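Local coordinates for regulatory protein RecX (Lactobacillus reuteri, PDB 3D5L) that probably modulates the activity of the recombinase RecA in DNA repair, at residues A[58-63]-A[96-101]; A[66-71]-A[100-105]; A[108-113]-A[139-144]. All coordinates share one frame; numbering follows the deposited sequence.

Contact 1 of 3, residues A[58-63]-A[96-101]; sequences DQQAKA and EPILKK
Helices 58-63 and 96-101 run 51° from parallel, with a signed crossing angle of -51° and axes 10.6 Å apart at closest approach. Q60 and I98 mark the crossing, their CA atoms 7.9 Å apart. The end of I98 does most of the touching: its CD1 lies 3.7 Å from CB of A63 and 3.9 Å from the backbone O of Q60. CG1 of I98 is anti to the carbonyl carbon (chi1 -75°), and CD1 continues that line in a trans arrangement, which carries the branch across to the facing helix. Q60 slides past I98 in the opposite direction, its CG 4.1 Å from I98 CG1. Beyond CG its chain stays extended and crosses P97 at about a right angle, bringing NE2 to 3.7 Å from P97 CB. F94 also touches Q60, and L85 of helix 78-87 packs on I98, so the isoleucine joins three helices. Between these two segments the polar amide of Q60 meets only carbon, and A63 and I98 supply the buried apolar pair. With just 171 Å² buried in all, the contact is modest van der Waals packing that grades from an apolar interior to a partly exposed amide border.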
loop_
_atom_site.group_PDB
_atom_site.type_symbol
_atom_site.label_atom_id
_atom_site.label_comp_id
_atom_site.label_asym_id
_atom_site.label_seq_id
_atom_site.Cartn_x
_atom_site.Cartn_y
_atom_site.Cartn_z
ATOM N N ASP A 58 13.393 -17.366 -9.817
ATOM C CA ASP A 58 13.059 -16.471 -10.929
ATOM C C ASP A 58 11.556 -16.172 -10.936
ATOM O O ASP A 58 11.143 -15.093 -11.356
ATOM C CB ASP A 58 13.465 -17.092 -12.275
ATOM C CG ASP A 58 13.241 -16.141 -13.454
ATOM O OD1 ASP A 58 13.819 -15.028 -13.448
ATOM O OD2 ASP A 58 12.484 -16.498 -14.388
ATOM N N GLN A 59 10.738 -17.113 -10.461
ATOM C CA GLN A 59 9.297 -16.881 -10.419
ATOM C C GLN A 59 9.032 -15.801 -9.382
ATOM O O GLN A 59 8.125 -14.988 -9.540
ATOM C CB GLN A 59 8.533 -18.140 -10.001
ATOM C CG GLN A 59 8.789 -19.387 -10.848
ATOM C CD GLN A 59 8.160 -20.640 -10.234
ATOM O OE1 GLN A 59 8.468 -21.767 -10.638
ATOM N NE2 GLN A 59 7.275 -20.446 -9.252
ATOM N N GLN A 60 9.821 -15.803 -8.312
ATOM C CA GLN A 60 9.648 -14.817 -7.253
ATOM C C GLN A 60 10.182 -13.470 -7.718
ATOM O O GLN A 60 9.531 -12.451 -7.526
ATOM C CB GLN A 60 10.368 -15.250 -5.971
ATOM C CG GLN A 60 10.061 -14.344 -4.773
ATOM C CD GLN A 60 10.716 -14.812 -3.483
ATOM O OE1 GLN A 60 10.562 -15.966 -3.073
ATOM N NE2 GLN A 60 11.447 -13.914 -2.835
ATOM N N ALA A 61 11.352 -13.482 -8.352
ATOM C CA ALA A 61 11.970 -12.255 -8.853
ATOM C C ALA A 61 11.038 -11.552 -9.835
ATOM O O ALA A 61 10.988 -10.325 -9.882
ATOM C CB ALA A 61 13.313 -12.568 -9.522
ATOM N N LYS A 62 10.294 -12.335 -10.613
ATOM C CA LYS A 62 9.348 -11.779 -11.580
ATOM C C LYS A 62 8.169 -11.082 -10.894
ATOM O O LYS A 62 7.692 -10.052 -11.369
ATOM C CB LYS A 62 8.810 -12.884 -12.488
ATOM C CG LYS A 62 9.883 -13.597 -13.279
ATOM C CD LYS A 62 10.100 -12.971 -14.630
ATOM C CE LYS A 62 9.174 -13.606 -15.637
ATOM N NZ LYS A 62 9.370 -15.076 -15.592
ATOM N N ALA A 63 7.696 -11.636 -9.781
ATOM C CA ALA A 63 6.560 -11.030 -9.078
ATOM C C ALA A 63 7.052 -9.739 -8.437
ATOM O O ALA A 63 6.336 -8.741 -8.353
ATOM C CB ALA A 63 6.015 -11.989 -8.015
ATOM N N GLU A 96 5.303 -12.844 1.965
ATOM C CA GLU A 96 6.101 -12.292 3.052
ATOM C C GLU A 96 7.526 -11.907 2.629
ATOM O O GLU A 96 8.014 -10.857 3.034
ATOM C CB GLU A 96 6.129 -13.284 4.231
ATOM C CG GLU A 96 6.513 -12.662 5.577
ATOM C CD GLU A 96 5.639 -11.460 5.962
ATOM O OE1 GLU A 96 4.388 -11.596 5.991
ATOM O OE2 GLU A 96 6.212 -10.377 6.238
ATOM N N PRO A 97 8.216 -12.754 1.830
ATOM C CA PRO A 97 9.580 -12.416 1.396
ATOM C C PRO A 97 9.607 -11.143 0.541
ATOM O O PRO A 97 10.470 -10.289 0.716
ATOM C CB PRO A 97 10.018 -13.654 0.602
ATOM C CG PRO A 97 9.276 -14.758 1.282
ATOM C CD PRO A 97 7.898 -14.148 1.475
ATOM N N ILE A 98 8.657 -11.022 -0.383
ATOM C CA ILE A 98 8.569 -9.845 -1.250
ATOM C C ILE A 98 8.210 -8.601 -0.437
ATOM O O ILE A 98 8.781 -7.539 -0.655
ATOM C CB ILE A 98 7.530 -10.085 -2.398
ATOM C CG1 ILE A 98 8.145 -11.023 -3.442
ATOM C CG2 ILE A 98 7.088 -8.763 -3.040
ATOM C CD1 ILE A 98 7.224 -11.375 -4.582
ATOM N N LEU A 99 7.277 -8.730 0.506
ATOM C CA LEU A 99 6.900 -7.590 1.346
ATOM C C LEU A 99 8.128 -7.139 2.109
ATOM O O LEU A 99 8.374 -5.939 2.255
ATOM C CB LEU A 99 5.816 -7.954 2.364
ATOM C CG LEU A 99 4.379 -8.196 1.902
ATOM C CD1 LEU A 99 3.496 -8.432 3.129
ATOM C CD2 LEU A 99 3.871 -6.998 1.109
ATOM N N LYS A 100 8.884 -8.119 2.601
ATOM C CA LYS A 100 10.105 -7.864 3.350
ATOM C C LYS A 100 11.141 -7.206 2.452
ATOM O O LYS A 100 11.781 -6.231 2.848
ATOM C CB LYS A 100 10.679 -9.171 3.895
ATOM C CG LYS A 100 11.912 -8.982 4.756
ATOM C CD LYS A 100 12.496 -10.320 5.181
ATOM C CE LYS A 100 13.746 -10.140 6.041
ATOM N NZ LYS A 100 14.326 -11.456 6.429
ATOM N N LYS A 101 11.312 -7.744 1.247
ATOM C CA LYS A 101 12.279 -7.179 0.321
ATOM C C LYS A 101 11.906 -5.763 -0.096
ATOM O O LYS A 101 12.768 -4.888 -0.176
ATOM C CB LYS A 101 12.436 -8.059 -0.925
ATOM C CG LYS A 101 13.361 -7.424 -1.963
ATOM C CD LYS A 101 13.844 -8.397 -3.043
ATOM C CE LYS A 101 14.889 -7.698 -3.928
ATOM N NZ LYS A 101 15.460 -8.569 -5.002
#

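Contact 2 of 3, residues A[66-71]-A[100-105]; sequences RMLDYL and KKLRGQ
L102 meets three residues of 66-71, dividing the work between its two methyls. CD1 lies 4.0 Å from CB of M67, while CD2 touches CD1 of L71 at 3.8 Å and CD2 of L68 at 3.9 Å. L71 and L102 reach toward each other tip to tip; L68 meets the same leucine at a slant. In L102 CG stands anti to the carbonyl carbon (chi1 -76°), and with chi2 near trans (166°), CD1 is directed at M67 and CD2 at L68 and L71. M67 contributes little beyond its CB, because its chain, bent at chi2 and chi3, leads away from L102, and its side chain packs on K84 and L85 of helix 78-87. Further out, L107 touches both L68 and L102, and Y64, one turn before L68, also packs on L102. The backbones set the spacing: helices 66-71 and 100-104 have axes 11.9 Å apart and lie 50° from parallel, with L68 and L102 nearest at 8.6 Å between CA atoms. That separation suits contact made through leucine methyls. All the links across are apolar, and the buried surface totals 127 Å². Helix 78-87, which lies between the two in sequence and receives M67, completes a three-helix arrangement, consistent with the first of the three-helix domains of the RecX family.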
loop_
_atom_site.group_PDB
_atom_site.type_symbol
_atom_site.label_atom_id
_atom_site.label_comp_id
_atom_site.label_asym_id
_atom_site.label_seq_id
_atom_site.Cartn_x
_atom_site.Cartn_y
_atom_site.Cartn_z
ATOM N N ARG A 66 7.108 -7.011 -11.056
ATOM C CA ARG A 66 5.765 -6.500 -11.302
ATOM C C ARG A 66 5.275 -5.588 -10.163
ATOM O O ARG A 66 4.516 -4.653 -10.411
ATOM C CB ARG A 66 4.802 -7.656 -11.519
ATOM C CG ARG A 66 5.151 -8.491 -12.736
ATOM C CD ARG A 66 3.944 -9.261 -13.223
ATOM N NE ARG A 66 2.785 -8.379 -13.351
ATOM C CZ ARG A 66 1.593 -8.772 -13.788
ATOM N NH1 ARG A 66 1.403 -10.037 -14.147
ATOM N NH2 ARG A 66 0.587 -7.909 -13.837
ATOM N N MET A 67 5.686 -5.849 -8.918
ATOM C CA MET A 67 5.272 -4.963 -7.837
ATOM C C MET A 67 6.021 -3.635 -8.044
ATOM O O MET A 67 5.520 -2.579 -7.664
ATOM C CB MET A 67 5.594 -5.551 -6.449
ATOM C CG MET A 67 4.718 -6.746 -6.026
ATOM S SD MET A 67 2.911 -6.444 -6.238
ATOM C CE MET A 67 2.665 -6.849 -8.008
ATOM N N LEU A 68 7.209 -3.693 -8.659
ATOM C CA LEU A 68 7.980 -2.476 -8.929
ATOM C C LEU A 68 7.249 -1.607 -9.939
ATOM O O LEU A 68 7.295 -0.385 -9.851
ATOM C CB LEU A 68 9.386 -2.791 -9.470
ATOM C CG LEU A 68 10.361 -3.452 -8.498
ATOM C CD1 LEU A 68 11.769 -3.423 -9.092
ATOM C CD2 LEU A 68 10.316 -2.718 -7.150
ATOM N N ASP A 69 6.591 -2.240 -10.908
ATOM C CA ASP A 69 5.825 -1.506 -11.914
ATOM C C ASP A 69 4.528 -0.990 -11.262
ATOM O O ASP A 69 4.066 0.097 -11.561
ATOM C CB ASP A 69 5.452 -2.407 -13.104
ATOM C CG ASP A 69 6.665 -2.947 -13.847
ATOM O OD1 ASP A 69 7.652 -2.198 -14.018
ATOM O OD2 ASP A 69 6.623 -4.123 -14.290
ATOM N N TYR A 70 3.952 -1.794 -10.375
ATOM C CA TYR A 70 2.720 -1.447 -9.678
ATOM C C TYR A 70 2.910 -0.201 -8.820
ATOM O O TYR A 70 2.050 0.682 -8.757
ATOM C CB TYR A 70 2.280 -2.634 -8.807
ATOM C CG TYR A 70 1.020 -2.392 -8.009
ATOM C CD1 TYR A 70 -0.159 -1.972 -8.637
ATOM C CD2 TYR A 70 0.999 -2.579 -6.621
ATOM C CE1 TYR A 70 -1.322 -1.747 -7.907
ATOM C CE2 TYR A 70 -0.171 -2.355 -5.879
ATOM C CZ TYR A 70 -1.321 -1.936 -6.538
ATOM O OH TYR A 70 -2.476 -1.687 -5.833
ATOM N N LEU A 71 4.060 -0.138 -8.165
ATOM C CA LEU A 71 4.400 0.985 -7.310
ATOM C C LEU A 71 4.803 2.225 -8.119
ATOM O O LEU A 71 4.821 3.335 -7.580
ATOM C CB LEU A 71 5.545 0.576 -6.382
ATOM C CG LEU A 71 5.169 -0.303 -5.189
ATOM C CD1 LEU A 71 6.345 -1.210 -4.784
ATOM C CD2 LEU A 71 4.748 0.615 -4.022
ATOM N N LYS A 100 8.884 -8.119 2.601
ATOM C CA LYS A 100 10.105 -7.864 3.350
ATOM C C LYS A 100 11.141 -7.206 2.452
ATOM O O LYS A 100 11.781 -6.231 2.848
ATOM C CB LYS A 100 10.679 -9.171 3.895
ATOM C CG LYS A 100 11.912 -8.982 4.756
ATOM C CD LYS A 100 12.496 -10.320 5.181
ATOM C CE LYS A 100 13.746 -10.140 6.041
ATOM N NZ LYS A 100 14.326 -11.456 6.429
ATOM N N LYS A 101 11.312 -7.744 1.247
ATOM C CA LYS A 101 12.279 -7.179 0.321
ATOM C C LYS A 101 11.906 -5.763 -0.096
ATOM O O LYS A 101 12.768 -4.888 -0.176
ATOM C CB LYS A 101 12.436 -8.059 -0.925
ATOM C CG LYS A 101 13.361 -7.424 -1.963
ATOM C CD LYS A 101 13.844 -8.397 -3.043
ATOM C CE LYS A 101 14.889 -7.698 -3.928
ATOM N NZ LYS A 101 15.460 -8.569 -5.002
ATOM N N LEU A 102 10.625 -5.531 -0.366
ATOM C CA LEU A 102 10.172 -4.203 -0.761
ATOM C C LEU A 102 10.318 -3.252 0.416
ATOM O O LEU A 102 10.688 -2.092 0.256
ATOM C CB LEU A 102 8.705 -4.242 -1.196
ATOM C CG LEU A 102 8.395 -4.833 -2.570
ATOM C CD1 LEU A 102 6.895 -5.092 -2.665
ATOM C CD2 LEU A 102 8.872 -3.876 -3.665
ATOM N N ARG A 103 10.019 -3.763 1.603
ATOM C CA ARG A 103 10.105 -2.981 2.826
ATOM C C ARG A 103 11.567 -2.589 3.061
ATOM O O ARG A 103 11.874 -1.436 3.375
ATOM C CB ARG A 103 9.575 -3.819 3.993
ATOM C CG ARG A 103 9.009 -3.021 5.149
ATOM C CD ARG A 103 8.540 -3.964 6.244
ATOM N NE ARG A 103 7.246 -4.589 5.967
ATOM C CZ ARG A 103 6.975 -5.870 6.208
ATOM N NH1 ARG A 103 7.912 -6.664 6.719
ATOM N NH2 ARG A 103 5.761 -6.353 5.964
ATOM N N GLY A 104 12.462 -3.555 2.890
ATOM C CA GLY A 104 13.880 -3.293 3.059
ATOM C C GLY A 104 14.394 -2.218 2.111
ATOM O O GLY A 104 15.292 -1.453 2.470
ATOM N N GLN A 105 13.839 -2.161 0.898
ATOM C CA GLN A 105 14.244 -1.152 -0.083
ATOM C C GLN A 105 13.377 0.077 0.124
ATOM O O GLN A 105 13.461 1.057 -0.621
ATOM C CB GLN A 105 14.058 -1.676 -1.508
ATOM C CG GLN A 105 14.908 -2.892 -1.870
ATOM C CD GLN A 105 16.406 -2.622 -1.772
ATOM O OE1 GLN A 105 16.964 -2.520 -0.677
ATOM N NE2 GLN A 105 17.060 -2.505 -2.922
#

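Contact 3 of 3, residues A[108-113]-A[139-144]; sequences IDDHAY and KGIGES
The start of helix 110-124 faces the turn joining helices 129-138 and 143-149, and D110 and I141 are nearest, with 6.6 Å between their CA atoms. I141 makes the direct contact through CD1, which sits 3.9 Å from the backbone O of D110 and 4.3 Å from CD2 of Y113, approaching that ring obliquely. Its CG1 is anti to the carbonyl carbon (chi1 -47°), directing the ethyl branch at the first turn of the facing helix. The D110 carboxylate is linked to the turn through two waters instead. Water 1 donates to OD2 of D110 and, at 2.9 Å, to K139 O; water 2 donates to the same OD2 and, at 3.1 Å, to G140 O. One carboxylate oxygen thus accepts from both bridges, while D110 OD1 accepts from E78 N. G140, with a positive phi of 84°, closes a Schellman motif at the end of helix 129-138, and the turn presents the two oxygens that the waters use. D109 is the N-cap of the facing helix, its OD1 taking a weak bond from H111 N. Around this pair, L136 of helix 129-138 packs on I141, H111 NE2 bonds to D148 of helix 143-149, and S79 of helix 78-87 reaches K139 O, tying the turn to the preceding helical unit.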
loop_
_atom_site.group_PDB
_atom_site.type_symbol
_atom_site.label_atom_id
_atom_site.label_comp_id
_atom_site.label_asym_id
_atom_site.label_seq_id
_atom_site.Cartn_x
_atom_site.Cartn_y
_atom_site.Cartn_z
ATOM N N ILE A 108 7.729 0.658 0.238
ATOM C CA ILE A 108 6.424 0.685 0.886
ATOM C C ILE A 108 6.623 1.274 2.289
ATOM O O ILE A 108 7.634 1.011 2.940
ATOM C CB ILE A 108 5.792 -0.716 0.987
ATOM C CG1 ILE A 108 6.727 -1.678 1.709
ATOM C CG2 ILE A 108 5.458 -1.222 -0.413
ATOM C CD1 ILE A 108 6.127 -3.076 1.869
ATOM N N ASP A 109 5.667 2.078 2.744
ATOM C CA ASP A 109 5.775 2.723 4.049
ATOM C C ASP A 109 4.387 3.143 4.525
ATOM O O ASP A 109 3.896 4.203 4.142
ATOM C CB ASP A 109 6.676 3.950 3.914
ATOM C CG ASP A 109 7.049 4.563 5.247
ATOM O OD1 ASP A 109 6.528 4.123 6.290
ATOM O OD2 ASP A 109 7.875 5.502 5.250
ATOM N N ASP A 110 3.770 2.319 5.368
ATOM C CA ASP A 110 2.425 2.588 5.878
ATOM C C ASP A 110 2.330 3.801 6.786
ATOM O O ASP A 110 1.272 4.421 6.902
ATOM C CB ASP A 110 1.882 1.359 6.611
ATOM C CG ASP A 110 1.323 0.311 5.665
ATOM O OD1 ASP A 110 1.533 0.460 4.444
ATOM O OD2 ASP A 110 0.684 -0.662 6.140
ATOM N N HIS A 111 3.426 4.160 7.431
ATOM C CA HIS A 111 3.381 5.311 8.307
ATOM C C HIS A 111 3.290 6.597 7.480
ATOM O O HIS A 111 2.560 7.523 7.833
ATOM C CB HIS A 111 4.610 5.299 9.215
ATOM C CG HIS A 111 4.594 6.363 10.264
ATOM N ND1 HIS A 111 4.937 7.671 9.999
ATOM C CD2 HIS A 111 4.254 6.320 11.575
ATOM C CE1 HIS A 111 4.808 8.390 11.100
ATOM N NE2 HIS A 111 4.395 7.594 12.071
ATOM N N ALA A 112 4.004 6.631 6.356
ATOM C CA ALA A 112 4.014 7.803 5.482
ATOM C C ALA A 112 2.709 7.853 4.707
ATOM O O ALA A 112 2.197 8.913 4.359
ATOM C CB ALA A 112 5.190 7.725 4.519
ATOM N N TYR A 113 2.164 6.682 4.435
ATOM C CA TYR A 113 0.911 6.615 3.733
ATOM C C TYR A 113 -0.218 7.204 4.586
ATOM O O TYR A 113 -0.975 8.053 4.120
ATOM C CB TYR A 113 0.586 5.163 3.384
ATOM C CG TYR A 113 -0.680 5.044 2.579
ATOM C CD1 TYR A 113 -0.637 4.923 1.188
ATOM C CD2 TYR A 113 -1.928 5.107 3.206
ATOM C CE1 TYR A 113 -1.819 4.869 0.439
ATOM C CE2 TYR A 113 -3.104 5.061 2.472
ATOM C CZ TYR A 113 -3.047 4.941 1.095
ATOM O OH TYR A 113 -4.222 4.910 0.379
ATOM N N LYS A 139 -7.350 -0.356 6.141
ATOM C CA LYS A 139 -6.244 -0.363 5.185
ATOM C C LYS A 139 -5.063 -1.148 5.758
ATOM O O LYS A 139 -3.977 -1.182 5.169
ATOM C CB LYS A 139 -5.802 1.070 4.868
ATOM C CG LYS A 139 -6.778 1.873 4.035
ATOM C CD LYS A 139 -6.823 1.375 2.594
ATOM C CE LYS A 139 -7.775 2.234 1.755
ATOM N NZ LYS A 139 -7.714 1.940 0.292
ATOM N N GLY A 140 -5.284 -1.754 6.923
ATOM C CA GLY A 140 -4.263 -2.564 7.566
ATOM C C GLY A 140 -3.219 -1.857 8.414
ATOM O O GLY A 140 -2.196 -2.455 8.763
ATOM N N ILE A 141 -3.474 -0.601 8.770
ATOM C CA ILE A 141 -2.522 0.182 9.548
ATOM C C ILE A 141 -2.701 0.067 11.071
ATOM O O ILE A 141 -3.814 0.141 11.586
ATOM C CB ILE A 141 -2.596 1.658 9.101
ATOM C CG1 ILE A 141 -2.579 1.705 7.563
ATOM C CG2 ILE A 141 -1.418 2.453 9.675
ATOM C CD1 ILE A 141 -2.351 3.089 6.963
ATOM N N GLY A 142 -1.595 -0.128 11.786
ATOM C CA GLY A 142 -1.657 -0.263 13.236
ATOM C C GLY A 142 -2.178 0.994 13.904
ATOM O O GLY A 142 -2.217 2.053 13.268
ATOM N N GLU A 143 -2.562 0.882 15.177
ATOM C CA GLU A 143 -3.110 2.004 15.944
ATOM C C GLU A 143 -2.095 3.115 16.178
ATOM O O GLU A 143 -2.463 4.286 16.260
ATOM C CB GLU A 143 -3.644 1.521 17.304
ATOM C CG GLU A 143 -4.913 0.685 17.221
ATOM C CD GLU A 143 -6.071 1.444 16.571
ATOM O OE1 GLU A 143 -6.568 2.424 17.170
ATOM O OE2 GLU A 143 -6.478 1.062 15.453
ATOM N N SER A 144 -0.825 2.737 16.307
ATOM C CA SER A 144 0.247 3.701 16.525
ATOM C C SER A 144 0.429 4.601 15.303
ATOM O O SER A 144 0.556 5.810 15.445
ATOM C CB SER A 144 1.548 2.972 16.821
ATOM O OG SER A 144 1.944 2.218 15.702
HETATM O O HOH W 1 -1.196 -1.999 5.219
HETATM O O HOH W 2 0.831 -1.736 8.477
#

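Contacts 1 and 2 are successive levels of one interface, with centres about 8 Å apart: both join helix 48-71 to helix 92-104, and they share K100 and K101. Contact 3 comes later in the chain, its centre about 16 Å from that of contact 2 and 21 Å from that of contact 1. It belongs to the second three-helix domain of the RecX family, whereas contact 2 belongs to the first. I108, just before helix 110-124, packs against L71, L102, R103 and L99, so the start of 108-113 touches both earlier contacts. E78, bonded to D110 and R103, adds a polar link. The evidence supports helical units packed in series along an elongated chain.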